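PDB 5LFZ: ArCE4A, which probably removes N-acetyl groups from chitin-like polysaccharides as a metal-dependent deacetylase of carbohydrate esterase family 4. Local coordinates for residues Q49-T54 and Y195-V200; L43-E48 and A182-V187; L140-T145 and E163-S168; N61-P66 and T104-E109. All coordinates share one frame; numbering follows the deposited sequence.

Interaction 1. Residues Q49-T54 and Y195-V200; sequences QHTPAT and YTLVTV
Thr54 OG1 is gripped from two sources: Val200 N donates to it over 3.1 Å at an N-H...O angle of 153°, and a water hydrogen-bonds to it at 2.7 Å. The methyl Val200 CG2 reaches the same hydroxyl, the two side chains crossing at about a right angle. With chi1 at -54°, OG1 stands beside its own backbone N and turned from its carbonyl, where Val200 N meets it. That water also lies 2.8 Å from Val198 O, and a second water sits between Val198 O and Pro52 O. Pro52 CG and CD both come to 3.5 Å from Leu197 O. Thr51 then presses CG2 onto Leu197 CD1 at a tight 3.5 Å, while its OG1 bonds to Gln49 O from above the carbonyl plane, 2.9 Å away. Exchanging Thr51 for a glycine would probably open a gap beside Leu197 CD1 and leave Gln49 O without its hydroxyl partner. The touching parts, 51-54 and 197-200, run nearly parallel, 20° apart: 49-54 leads into strand 54-57, while 195-200 leaves strand 196-197 for helix 200-203, with Thr199 at its N-cap; both strands pair with strand 26-32 in the parallel sheet of the NodB homology fold.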
loop_
_atom_site.group_PDB
_atom_site.type_symbol
_atom_site.label_atom_id
_atom_site.label_comp_id
_atom_site.label_asym_id
_atom_site.label_seq_id
_atom_site.Cartn_x
_atom_site.Cartn_y
_atom_site.Cartn_z
ATOM N N GLN A 49 -13.110 -11.897 -4.203
ATOM C CA GLN A 49 -12.565 -12.866 -3.265
ATOM C C GLN A 49 -12.510 -12.327 -1.840
ATOM O O GLN A 49 -11.726 -12.811 -1.024
ATOM C CB GLN A 49 -11.180 -13.319 -3.716
ATOM C CG GLN A 49 -11.189 -13.935 -5.103
ATOM C CD GLN A 49 -9.903 -14.649 -5.434
ATOM O OE1 GLN A 49 -9.356 -15.384 -4.611
ATOM N NE2 GLN A 49 -9.409 -14.441 -6.646
ATOM N N HIS A 50 -13.357 -11.336 -1.557
ATOM C CA HIS A 50 -13.546 -10.799 -0.209
ATOM C C HIS A 50 -12.212 -10.490 0.467
ATOM O O HIS A 50 -11.957 -10.898 1.599
ATOM C CB HIS A 50 -14.362 -11.783 0.640
ATOM C CG HIS A 50 -14.760 -11.245 1.981
ATOM N ND1 HIS A 50 -14.506 -11.917 3.157
ATOM C CD2 HIS A 50 -15.389 -10.097 2.333
ATOM C CE1 HIS A 50 -14.963 -11.210 4.175
ATOM N NE2 HIS A 50 -15.503 -10.102 3.702
ATOM N N THR A 51 -11.355 -9.771 -0.245
ATOM C CA THR A 51 -10.009 -9.522 0.236
ATOM C C THR A 51 -9.718 -8.035 0.309
ATOM O O THR A 51 -9.938 -7.311 -0.665
ATOM C CB THR A 51 -8.964 -10.194 -0.672
ATOM O OG1 THR A 51 -9.103 -11.618 -0.590
ATOM C CG2 THR A 51 -7.563 -9.797 -0.254
ATOM N N PRO A 52 -9.229 -7.569 1.470
ATOM C CA PRO A 52 -8.823 -6.175 1.628
ATOM C C PRO A 52 -7.378 -5.968 1.222
ATOM O O PRO A 52 -6.583 -6.907 1.246
ATOM C CB PRO A 52 -8.999 -5.933 3.122
ATOM C CG PRO A 52 -8.631 -7.261 3.729
ATOM C CD PRO A 52 -9.073 -8.326 2.728
ATOM N N ALA A 53 -7.046 -4.744 0.843
ATOM C CA ALA A 53 -5.677 -4.402 0.504
ATOM C C ALA A 53 -5.395 -2.980 0.962
ATOM O O ALA A 53 -6.306 -2.267 1.386
ATOM C CB ALA A 53 -5.435 -4.550 -0.999
ATOM N N THR A 54 -4.131 -2.583 0.894
ATOM C CA THR A 54 -3.724 -1.234 1.269
ATOM C C THR A 54 -3.151 -0.550 0.038
ATOM O O THR A 54 -2.268 -1.093 -0.630
ATOM C CB THR A 54 -2.696 -1.263 2.403
ATOM O OG1 THR A 54 -3.229 -2.032 3.487
ATOM C CG2 THR A 54 -2.363 0.154 2.890
ATOM N N TYR A 195 -2.678 -18.310 4.538
ATOM C CA TYR A 195 -2.620 -16.925 4.996
ATOM C C TYR A 195 -3.978 -16.250 5.049
ATOM O O TYR A 195 -4.893 -16.582 4.291
ATOM C CB TYR A 195 -1.693 -16.108 4.095
ATOM C CG TYR A 195 -0.272 -16.598 4.124
ATOM C CD1 TYR A 195 0.515 -16.426 5.252
ATOM C CD2 TYR A 195 0.281 -17.242 3.031
ATOM C CE1 TYR A 195 1.822 -16.881 5.287
ATOM C CE2 TYR A 195 1.582 -17.700 3.055
ATOM C CZ TYR A 195 2.348 -17.522 4.184
ATOM O OH TYR A 195 3.644 -17.986 4.204
ATOM N N THR A 196 -4.090 -15.292 5.964
ATOM C CA THR A 196 -5.242 -14.411 6.053
ATOM C C THR A 196 -4.789 -13.041 5.575
ATOM O O THR A 196 -3.750 -12.551 6.002
ATOM C CB THR A 196 -5.790 -14.339 7.483
ATOM O OG1 THR A 196 -6.319 -15.620 7.853
ATOM C CG2 THR A 196 -6.890 -13.281 7.602
ATOM N N LEU A 197 -5.546 -12.448 4.659
ATOM C CA LEU A 197 -5.122 -11.206 4.023
ATOM C C LEU A 197 -5.757 -10.038 4.761
ATOM O O LEU A 197 -6.969 -10.017 4.978
ATOM C CB LEU A 197 -5.499 -11.207 2.544
ATOM C CG LEU A 197 -5.027 -12.465 1.799
ATOM C CD1 LEU A 197 -5.427 -12.451 0.338
ATOM C CD2 LEU A 197 -3.533 -12.615 1.910
ATOM N N VAL A 198 -4.931 -9.076 5.161
ATOM C CA VAL A 198 -5.381 -7.986 6.029
ATOM C C VAL A 198 -4.869 -6.634 5.550
ATOM O O VAL A 198 -3.968 -6.566 4.724
ATOM C CB VAL A 198 -4.910 -8.185 7.491
ATOM C CG1 VAL A 198 -5.468 -9.472 8.084
ATOM C CG2 VAL A 198 -3.383 -8.152 7.578
ATOM N N THR A 199 -5.440 -5.556 6.083
ATOM C CA THR A 199 -4.901 -4.226 5.817
ATOM C C THR A 199 -3.664 -4.018 6.679
ATOM O O THR A 199 -3.427 -4.776 7.616
ATOM C CB THR A 199 -5.917 -3.115 6.118
ATOM O OG1 THR A 199 -6.264 -3.157 7.507
ATOM C CG2 THR A 199 -7.171 -3.289 5.268
ATOM N N VAL A 200 -2.875 -2.999 6.361
ATOM C CA VAL A 200 -1.676 -2.699 7.129
ATOM C C VAL A 200 -2.038 -2.386 8.581
ATOM O O VAL A 200 -1.346 -2.809 9.515
ATOM C CB VAL A 200 -0.894 -1.526 6.489
ATOM C CG1 VAL A 200 0.157 -0.989 7.434
ATOM C CG2 VAL A 200 -0.255 -1.977 5.175
HETATM O O HOH W 1 -4.116 -7.798 2.154
HETATM O O HOH W 2 -2.944 -4.646 3.027
#

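Interaction 2. Residues L43-E48 and A182-V187; sequences LDELSE and AVPQLV
Glu45 lays its side chain along Val183 and Pro184, and each atom finds something. Glu45 CB packs on Val183 CG1 at 3.8 Å. Glu45 CG then approaches Pro184 CG at 4.1 Å, and Glu45 CD passes the same ring carbon at 3.8 Å. At the tip Glu45 OE1 comes within 3.3 Å of Pro184 CG, a carboxylate oxygen against a CH2 group with no hydrogen bond between the two segments. The bend at chi2 (-62°) folds the chain back over the proline instead of letting it run straight out. Leu46 contributes CD2, which meets Val183 CG1 at 4.0 Å with the two side chains at about a right angle, and more loosely faces Val187 CG2. Val183 CG1 thus touches both Glu45 CB and Leu46 CD2. Pro184 has no N-H to give to the turn before it, and helix 177-192 is kinked there. The axes of the two short helical segments pass 9.3 Å apart and run the same way, 25° off parallel. Beneath them lies strand 26-32, where Val183 touches Phe31 and Val187 touches Leu29; helix 153-163 flanks the pair beyond Leu186, and helix 66-74 flanks it beyond Leu43.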
loop_
_atom_site.group_PDB
_atom_site.type_symbol
_atom_site.label_atom_id
_atom_site.label_comp_id
_atom_site.label_asym_id
_atom_site.label_seq_id
_atom_site.Cartn_x
_atom_site.Cartn_y
_atom_site.Cartn_z
ATOM N N LEU A 43 -9.970 -3.485 -7.769
ATOM C CA LEU A 43 -10.923 -3.491 -6.671
ATOM C C LEU A 43 -12.031 -4.512 -6.916
ATOM O O LEU A 43 -12.520 -5.144 -5.977
ATOM C CB LEU A 43 -11.522 -2.101 -6.481
ATOM C CG LEU A 43 -10.601 -1.035 -5.889
ATOM C CD1 LEU A 43 -11.229 0.329 -6.050
ATOM C CD2 LEU A 43 -10.346 -1.319 -4.416
ATOM N N ASP A 44 -12.425 -4.662 -8.177
ATOM C CA ASP A 44 -13.422 -5.657 -8.543
ATOM C C ASP A 44 -12.926 -7.055 -8.189
ATOM O O ASP A 44 -13.656 -7.846 -7.593
ATOM C CB ASP A 44 -13.753 -5.581 -10.037
ATOM C CG ASP A 44 -14.583 -4.362 -10.397
ATOM O OD1 ASP A 44 -15.136 -3.705 -9.487
ATOM O OD2 ASP A 44 -14.685 -4.057 -11.602
ATOM N N GLU A 45 -11.681 -7.355 -8.550
ATOM C CA GLU A 45 -11.114 -8.675 -8.287
ATOM C C GLU A 45 -10.975 -8.933 -6.790
ATOM O O GLU A 45 -11.283 -10.026 -6.311
ATOM C CB GLU A 45 -9.753 -8.830 -8.971
ATOM C CG GLU A 45 -9.790 -8.759 -10.496
ATOM C CD GLU A 45 -10.629 -9.858 -11.127
ATOM O OE1 GLU A 45 -10.787 -10.932 -10.505
ATOM O OE2 GLU A 45 -11.130 -9.648 -12.253
ATOM N N LEU A 46 -10.512 -7.927 -6.055
ATOM C CA LEU A 46 -10.380 -8.043 -4.610
ATOM C C LEU A 46 -11.738 -8.295 -3.961
ATOM O O LEU A 46 -11.858 -9.120 -3.055
ATOM C CB LEU A 46 -9.729 -6.788 -4.030
ATOM C CG LEU A 46 -8.235 -6.680 -4.343
ATOM C CD1 LEU A 46 -7.724 -5.293 -3.960
ATOM C CD2 LEU A 46 -7.459 -7.767 -3.608
ATOM N N SER A 47 -12.756 -7.593 -4.450
ATOM C CA SER A 47 -14.121 -7.779 -3.978
ATOM C C SER A 47 -14.608 -9.205 -4.216
ATOM O O SER A 47 -15.224 -9.811 -3.340
ATOM C CB SER A 47 -15.058 -6.785 -4.664
ATOM O OG SER A 47 -16.406 -7.015 -4.293
ATOM N N GLU A 48 -14.323 -9.739 -5.399
ATOM C CA GLU A 48 -14.789 -11.074 -5.767
ATOM C C GLU A 48 -14.258 -12.148 -4.823
ATOM O O GLU A 48 -14.890 -13.187 -4.640
ATOM C CB GLU A 48 -14.401 -11.393 -7.213
ATOM C CG GLU A 48 -15.307 -10.722 -8.239
ATOM C CD GLU A 48 -14.815 -10.881 -9.665
ATOM O OE1 GLU A 48 -14.814 -9.876 -10.408
ATOM O OE2 GLU A 48 -14.435 -12.010 -10.044
ATOM N N ALA A 182 -2.761 -10.586 -12.017
ATOM C CA ALA A 182 -2.109 -11.350 -10.958
ATOM C C ALA A 182 -3.028 -11.611 -9.775
ATOM O O ALA A 182 -2.978 -12.677 -9.168
ATOM C CB ALA A 182 -0.857 -10.635 -10.478
ATOM N N VAL A 183 -3.853 -10.631 -9.428
ATOM C CA VAL A 183 -4.561 -10.689 -8.152
ATOM C C VAL A 183 -5.468 -11.906 -7.937
ATOM O O VAL A 183 -5.406 -12.504 -6.862
ATOM C CB VAL A 183 -5.365 -9.399 -7.929
ATOM C CG1 VAL A 183 -6.558 -9.644 -7.009
ATOM C CG2 VAL A 183 -4.442 -8.377 -7.328
ATOM N N PRO A 184 -6.291 -12.293 -8.936
ATOM C CA PRO A 184 -7.139 -13.464 -8.689
ATOM C C PRO A 184 -6.330 -14.687 -8.280
ATOM O O PRO A 184 -6.681 -15.367 -7.317
ATOM C CB PRO A 184 -7.826 -13.692 -10.039
ATOM C CG PRO A 184 -7.840 -12.353 -10.666
ATOM C CD PRO A 184 -6.543 -11.724 -10.272
ATOM N N GLN A 185 -5.238 -14.942 -8.990
ATOM C CA GLN A 185 -4.386 -16.077 -8.676
ATOM C C GLN A 185 -3.600 -15.877 -7.376
ATOM O O GLN A 185 -3.434 -16.815 -6.588
ATOM C CB GLN A 185 -3.424 -16.345 -9.836
ATOM C CG GLN A 185 -2.546 -17.556 -9.629
ATOM C CD GLN A 185 -1.596 -17.803 -10.788
ATOM O OE1 GLN A 185 -0.872 -18.798 -10.806
ATOM N NE2 GLN A 185 -1.591 -16.893 -11.760
ATOM N N LEU A 186 -3.111 -14.662 -7.158
ATOM C CA LEU A 186 -2.298 -14.377 -5.979
ATOM C C LEU A 186 -3.101 -14.593 -4.693
ATOM O O LEU A 186 -2.619 -15.215 -3.743
ATOM C CB LEU A 186 -1.749 -12.950 -6.034
ATOM C CG LEU A 186 -0.933 -12.573 -4.795
ATOM C CD1 LEU A 186 0.163 -13.600 -4.562
ATOM C CD2 LEU A 186 -0.345 -11.182 -4.919
ATOM N N VAL A 187 -4.330 -14.090 -4.673
ATOM C CA VAL A 187 -5.197 -14.263 -3.514
ATOM C C VAL A 187 -5.501 -15.742 -3.277
ATOM O O VAL A 187 -5.396 -16.233 -2.152
ATOM C CB VAL A 187 -6.507 -13.484 -3.681
ATOM C CG1 VAL A 187 -7.462 -13.787 -2.538
ATOM C CG2 VAL A 187 -6.219 -11.998 -3.753
#

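Interaction 3. Residues L140-T145 and E163-S168; sequences LWDVDT and EAKPGS
The carboxylate of Asp142 meets Ser168 with both of its oxygens. OD2 accepts the hydroxyl proton of Ser168 OG at 2.6 Å through its syn lone pair, the one on the side of OD1, while OD1 lies 3.4 Å from Ser168 CB. The other flat group, the carboxylate of Glu163, has OE1 4.0 Å from the methyl Val143 CG1, and the same OE1 takes a bond from a water that in turn accepts from Asp144 N. Val143 packs its second methyl, CG2, 3.7 Å from Glu163 O. A chi1 of 66° sets Asp142 CG between its own backbone N and carbonyl carbon, pointed at the serine. Ser168 OG relays the grip: it also accepts from Lys165 N at 2.9 Å and 154°, across the type II turn from Lys165 to Ser168. A leucine in place of Asp142 would probably leave Ser168 OG and the nearby Ile169 N, which OD1 binds, without their acceptors and the turn less firmly tied. Strands 143-144 and 168-173 are parallel neighbours joined through helix 153-163, so this contact ties the entry of the second strand to the first in a beta-alpha-beta crossover of the NodB homology fold.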
loop_
_atom_site.group_PDB
_atom_site.type_symbol
_atom_site.label_atom_id
_atom_site.label_comp_id
_atom_site.label_asym_id
_atom_site.label_seq_id
_atom_site.Cartn_x
_atom_site.Cartn_y
_atom_site.Cartn_z
ATOM N N LEU A 140 7.277 0.202 4.848
ATOM C CA LEU A 140 8.008 -0.358 3.716
ATOM C C LEU A 140 7.425 -1.723 3.387
ATOM O O LEU A 140 6.206 -1.873 3.322
ATOM C CB LEU A 140 9.507 -0.448 4.017
ATOM C CG LEU A 140 10.293 0.873 4.058
ATOM C CD1 LEU A 140 9.965 1.754 2.863
ATOM C CD2 LEU A 140 10.050 1.626 5.342
ATOM N N TRP A 141 8.292 -2.714 3.189
ATOM C CA TRP A 141 7.871 -4.040 2.736
ATOM C C TRP A 141 8.985 -5.062 2.938
ATOM O O TRP A 141 10.155 -4.699 3.050
ATOM C CB TRP A 141 7.481 -4.003 1.252
ATOM C CG TRP A 141 8.624 -3.575 0.368
ATOM C CD1 TRP A 141 9.572 -4.386 -0.210
ATOM C CD2 TRP A 141 8.946 -2.240 -0.026
ATOM N NE1 TRP A 141 10.461 -3.629 -0.934
ATOM C CE2 TRP A 141 10.099 -2.308 -0.838
ATOM C CE3 TRP A 141 8.370 -0.989 0.227
ATOM C CZ2 TRP A 141 10.680 -1.174 -1.405
ATOM C CZ3 TRP A 141 8.950 0.135 -0.333
ATOM C CH2 TRP A 141 10.092 0.037 -1.139
ATOM N N ASP A 142 8.636 -6.343 2.959
ATOM C CA ASP A 142 9.674 -7.364 3.024
ATOM C C ASP A 142 9.653 -8.238 1.774
ATOM O O ASP A 142 10.601 -8.970 1.515
ATOM C CB ASP A 142 9.534 -8.211 4.294
ATOM C CG ASP A 142 8.270 -9.035 4.315
ATOM O OD1 ASP A 142 7.244 -8.567 3.789
ATOM O OD2 ASP A 142 8.299 -10.157 4.869
ATOM N N VAL A 143 8.575 -8.147 0.999
ATOM C CA VAL A 143 8.480 -8.878 -0.262
ATOM C C VAL A 143 8.260 -7.924 -1.425
ATOM O O VAL A 143 7.196 -7.324 -1.549
ATOM C CB VAL A 143 7.335 -9.907 -0.253
ATOM C CG1 VAL A 143 7.275 -10.639 -1.593
ATOM C CG2 VAL A 143 7.502 -10.886 0.898
ATOM N N ASP A 144 9.279 -7.786 -2.266
ATOM C CA ASP A 144 9.178 -6.987 -3.480
ATOM C C ASP A 144 8.875 -7.906 -4.663
ATOM O O ASP A 144 9.732 -8.686 -5.082
ATOM C CB ASP A 144 10.479 -6.214 -3.718
ATOM C CG ASP A 144 10.412 -5.286 -4.920
ATOM O OD1 ASP A 144 9.404 -5.294 -5.655
ATOM O OD2 ASP A 144 11.393 -4.548 -5.139
ATOM N N THR A 145 7.670 -7.813 -5.221
ATOM C CA THR A 145 7.312 -8.688 -6.340
ATOM C C THR A 145 8.046 -8.330 -7.626
ATOM O O THR A 145 7.993 -9.079 -8.610
ATOM C CB THR A 145 5.808 -8.652 -6.634
ATOM O OG1 THR A 145 5.428 -7.319 -7.004
ATOM C CG2 THR A 145 5.020 -9.106 -5.427
ATOM N N GLU A 163 7.903 -16.010 -1.272
ATOM C CA GLU A 163 8.695 -15.222 -0.328
ATOM C C GLU A 163 7.886 -14.743 0.875
ATOM O O GLU A 163 8.462 -14.344 1.887
ATOM C CB GLU A 163 9.327 -14.017 -1.026
ATOM C CG GLU A 163 10.450 -14.367 -1.985
ATOM C CD GLU A 163 11.170 -13.138 -2.509
ATOM O OE1 GLU A 163 10.976 -12.048 -1.931
ATOM O OE2 GLU A 163 11.933 -13.262 -3.493
ATOM N N ALA A 164 6.561 -14.775 0.763
ATOM C CA ALA A 164 5.705 -14.346 1.864
ATOM C C ALA A 164 5.878 -15.265 3.058
ATOM O O ALA A 164 6.108 -16.466 2.912
ATOM C CB ALA A 164 4.241 -14.308 1.440
ATOM N N LYS A 165 5.772 -14.674 4.242
ATOM C CA LYS A 165 5.820 -15.401 5.497
ATOM C C LYS A 165 4.816 -14.729 6.431
ATOM O O LYS A 165 4.293 -13.665 6.102
ATOM C CB LYS A 165 7.242 -15.394 6.066
ATOM C CG LYS A 165 7.702 -14.058 6.615
ATOM C CD LYS A 165 9.218 -14.020 6.752
ATOM C CE LYS A 165 9.648 -13.258 7.999
ATOM N NZ LYS A 165 9.162 -13.913 9.251
ATOM N N PRO A 166 4.509 -15.355 7.579
ATOM C CA PRO A 166 3.595 -14.674 8.501
ATOM C C PRO A 166 4.110 -13.287 8.885
ATOM O O PRO A 166 5.271 -13.154 9.275
ATOM C CB PRO A 166 3.564 -15.607 9.713
ATOM C CG PRO A 166 3.898 -16.945 9.160
ATOM C CD PRO A 166 4.856 -16.711 8.042
ATOM N N GLY A 167 3.260 -12.271 8.747
ATOM C CA GLY A 167 3.638 -10.909 9.080
ATOM C C GLY A 167 4.156 -10.105 7.900
ATOM O O GLY A 167 4.505 -8.935 8.045
ATOM N N SER A 168 4.200 -10.726 6.724
ATOM C CA SER A 168 4.758 -10.075 5.539
ATOM C C SER A 168 3.915 -8.947 4.953
ATOM O O SER A 168 2.688 -8.922 5.067
ATOM C CB SER A 168 5.011 -11.110 4.439
ATOM O OG SER A 168 6.232 -11.791 4.650
HETATM O O HOH W 3 11.681 -9.283 -1.850
#

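Interaction 4. Residues N61-P66 and T104-E109; sequences NVKKYP and TDEAIE
Val62 and Ala107 make the heart of this contact. The methyl Val62 CG1 sits on the helix backbone, 3.3 Å from Ala107 O, and packs against Ala107 CB at 3.7 Å. The other methyl, CG2, leans more loosely toward Ile108 CG1. Beside the valine, Lys63 runs across the same alanine: its CE is 4.0 Å from Ala107 CB, and its NZ goes on to Glu106 OE1 in a long salt bridge of 3.7 Å. The end of the lysine chain thus passes the alanine methyl on its way to the exposed glutamate. A bend at chi2 (-96°) turns the lysine chain toward helix 94-112.

One shell out, backbone bonds hold the segments that carry these side chains. The type I turn from Val62 to Tyr65 is closed by Tyr65 N to Val62 O at 2.9 Å, and the Tyr65 ring meets Asn61 O in plane at its edge. On the other side, Ile108 N bonds to Thr104 O in the regular helix, and Thr104 OG1 bonds to Glu100 O. Val62 and Ile108 both rest on Val57 of strand 54-57, and Ile108 also reaches Ile79 of strand 78-81. The end of helix 59-62 and the turn that leads into helix 66-74 are thereby set against helix 94-112, over two adjacent parallel strands.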
loop_
_atom_site.group_PDB
_atom_site.type_symbol
_atom_site.label_atom_id
_atom_site.label_comp_id
_atom_site.label_asym_id
_atom_site.label_seq_id
_atom_site.Cartn_x
_atom_site.Cartn_y
_atom_site.Cartn_z
ATOM N N ASN A 61 -2.431 11.787 -8.486
ATOM C CA ASN A 61 -3.372 10.878 -9.138
ATOM C C ASN A 61 -4.732 10.904 -8.464
ATOM O O ASN A 61 -5.754 10.620 -9.090
ATOM C CB ASN A 61 -2.842 9.440 -9.133
ATOM C CG ASN A 61 -1.704 9.219 -10.113
ATOM O OD1 ASN A 61 -1.443 10.046 -10.990
ATOM N ND2 ASN A 61 -1.028 8.080 -9.979
ATOM N N VAL A 62 -4.732 11.244 -7.179
ATOM C CA VAL A 62 -5.934 11.187 -6.353
ATOM C C VAL A 62 -6.982 12.195 -6.810
ATOM O O VAL A 62 -8.181 11.899 -6.807
ATOM C CB VAL A 62 -5.581 11.421 -4.873
ATOM C CG1 VAL A 62 -6.833 11.691 -4.046
ATOM C CG2 VAL A 62 -4.801 10.233 -4.322
ATOM N N LYS A 63 -6.519 13.376 -7.213
ATOM C CA LYS A 63 -7.379 14.427 -7.753
ATOM C C LYS A 63 -8.341 13.915 -8.819
ATOM O O LYS A 63 -9.510 14.302 -8.855
ATOM C CB LYS A 63 -6.525 15.547 -8.349
ATOM C CG LYS A 63 -5.414 16.022 -7.442
ATOM C CD LYS A 63 -5.844 17.252 -6.672
ATOM C CE LYS A 63 -4.753 17.721 -5.732
ATOM N NZ LYS A 63 -5.313 18.532 -4.622
ATOM N N LYS A 64 -7.832 13.038 -9.678
ATOM C CA LYS A 64 -8.584 12.521 -10.817
ATOM C C LYS A 64 -9.508 11.365 -10.441
ATOM O O LYS A 64 -10.391 10.999 -11.215
ATOM C CB LYS A 64 -7.624 12.062 -11.916
ATOM C CG LYS A 64 -6.678 13.139 -12.416
ATOM C CD LYS A 64 -5.756 12.598 -13.496
ATOM C CE LYS A 64 -4.841 11.518 -12.940
ATOM N NZ LYS A 64 -3.843 11.061 -13.948
ATOM N N TYR A 65 -9.306 10.790 -9.258
ATOM C CA TYR A 65 -10.016 9.566 -8.891
ATOM C C TYR A 65 -10.765 9.591 -7.560
ATOM O O TYR A 65 -10.577 8.687 -6.739
ATOM C CB TYR A 65 -9.027 8.405 -8.847
ATOM C CG TYR A 65 -8.619 7.891 -10.200
ATOM C CD1 TYR A 65 -7.547 8.448 -10.879
ATOM C CD2 TYR A 65 -9.301 6.840 -10.791
ATOM C CE1 TYR A 65 -7.171 7.977 -12.116
ATOM C CE2 TYR A 65 -8.934 6.360 -12.021
ATOM C CZ TYR A 65 -7.870 6.931 -12.683
ATOM O OH TYR A 65 -7.509 6.447 -13.915
ATOM N N PRO A 66 -11.633 10.595 -7.342
ATOM C CA PRO A 66 -12.299 10.677 -6.036
ATOM C C PRO A 66 -13.247 9.509 -5.753
ATOM O O PRO A 66 -13.259 8.995 -4.638
ATOM C CB PRO A 66 -13.077 11.992 -6.124
ATOM C CG PRO A 66 -13.318 12.184 -7.589
ATOM C CD PRO A 66 -12.080 11.665 -8.252
ATOM N N THR A 104 -0.845 15.685 -0.369
ATOM C CA THR A 104 -1.423 14.360 -0.564
ATOM C C THR A 104 -2.600 14.171 0.376
ATOM O O THR A 104 -3.650 13.655 -0.022
ATOM C CB THR A 104 -0.383 13.247 -0.340
ATOM O OG1 THR A 104 0.741 13.481 -1.193
ATOM C CG2 THR A 104 -0.978 11.864 -0.652
ATOM N N ASP A 105 -2.430 14.612 1.620
ATOM C CA ASP A 105 -3.497 14.527 2.613
ATOM C C ASP A 105 -4.729 15.297 2.160
ATOM O O ASP A 105 -5.854 14.828 2.332
ATOM C CB ASP A 105 -3.034 15.056 3.973
ATOM C CG ASP A 105 -2.105 14.093 4.691
ATOM O OD1 ASP A 105 -2.001 12.933 4.249
ATOM O OD2 ASP A 105 -1.505 14.490 5.717
ATOM N N GLU A 106 -4.522 16.480 1.590
ATOM C CA GLU A 106 -5.653 17.294 1.158
ATOM C C GLU A 106 -6.407 16.576 0.049
ATOM O O GLU A 106 -7.636 16.558 0.030
ATOM C CB GLU A 106 -5.204 18.670 0.673
ATOM C CG GLU A 106 -6.358 19.523 0.166
ATOM C CD GLU A 106 -5.927 20.582 -0.832
ATOM O OE1 GLU A 106 -4.882 20.411 -1.493
ATOM O OE2 GLU A 106 -6.639 21.597 -0.950
ATOM N N ALA A 107 -5.657 15.986 -0.876
ATOM C CA ALA A 107 -6.262 15.276 -1.991
ATOM C C ALA A 107 -7.093 14.088 -1.495
ATOM O O ALA A 107 -8.225 13.878 -1.941
ATOM C CB ALA A 107 -5.189 14.814 -2.968
ATOM N N ILE A 108 -6.527 13.315 -0.574
ATOM C CA ILE A 108 -7.224 12.158 -0.018
ATOM C C ILE A 108 -8.461 12.599 0.777
ATOM O O ILE A 108 -9.533 11.992 0.677
ATOM C CB ILE A 108 -6.285 11.315 0.879
ATOM C CG1 ILE A 108 -5.174 10.670 0.044
ATOM C CG2 ILE A 108 -7.067 10.227 1.614
ATOM C CD1 ILE A 108 -4.061 10.060 0.887
ATOM N N GLU A 109 -8.335 13.678 1.545
ATOM C CA GLU A 109 -9.473 14.136 2.327
ATOM C C GLU A 109 -10.577 14.634 1.399
ATOM O O GLU A 109 -11.744 14.313 1.598
ATOM C CB GLU A 109 -9.051 15.222 3.320
ATOM C CG GLU A 109 -9.952 15.307 4.553
ATOM C CD GLU A 109 -11.298 15.922 4.243
ATOM O OE1 GLU A 109 -11.370 16.727 3.289
ATOM O OE2 GLU A 109 -12.284 15.608 4.945
#

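From the N terminus, interaction 2 opens first, on helix 39-48, and interaction 1 straight after, in the following loop. Interaction 4 closes a short loop, bringing the turn after helix 59-62 to helix 94-112. Interaction 3 comes in series, joining strand 143-144 to the approach to strand 168-173. Both nest within the two long loops, which close last: interaction 2 pairs helix 177-192 with helix 39-48, then interaction 1 sets the loop before strand 54-57 beside the end of strand 196-197. Because their ends alternate, these two cross, and they touch, Gln49 NE2 meeting Pro184 O. Interactions 1 and 3 touch through Tyr195 OH and Ala164 O; 3 and 4 lie on opposite sides of the chain's centre.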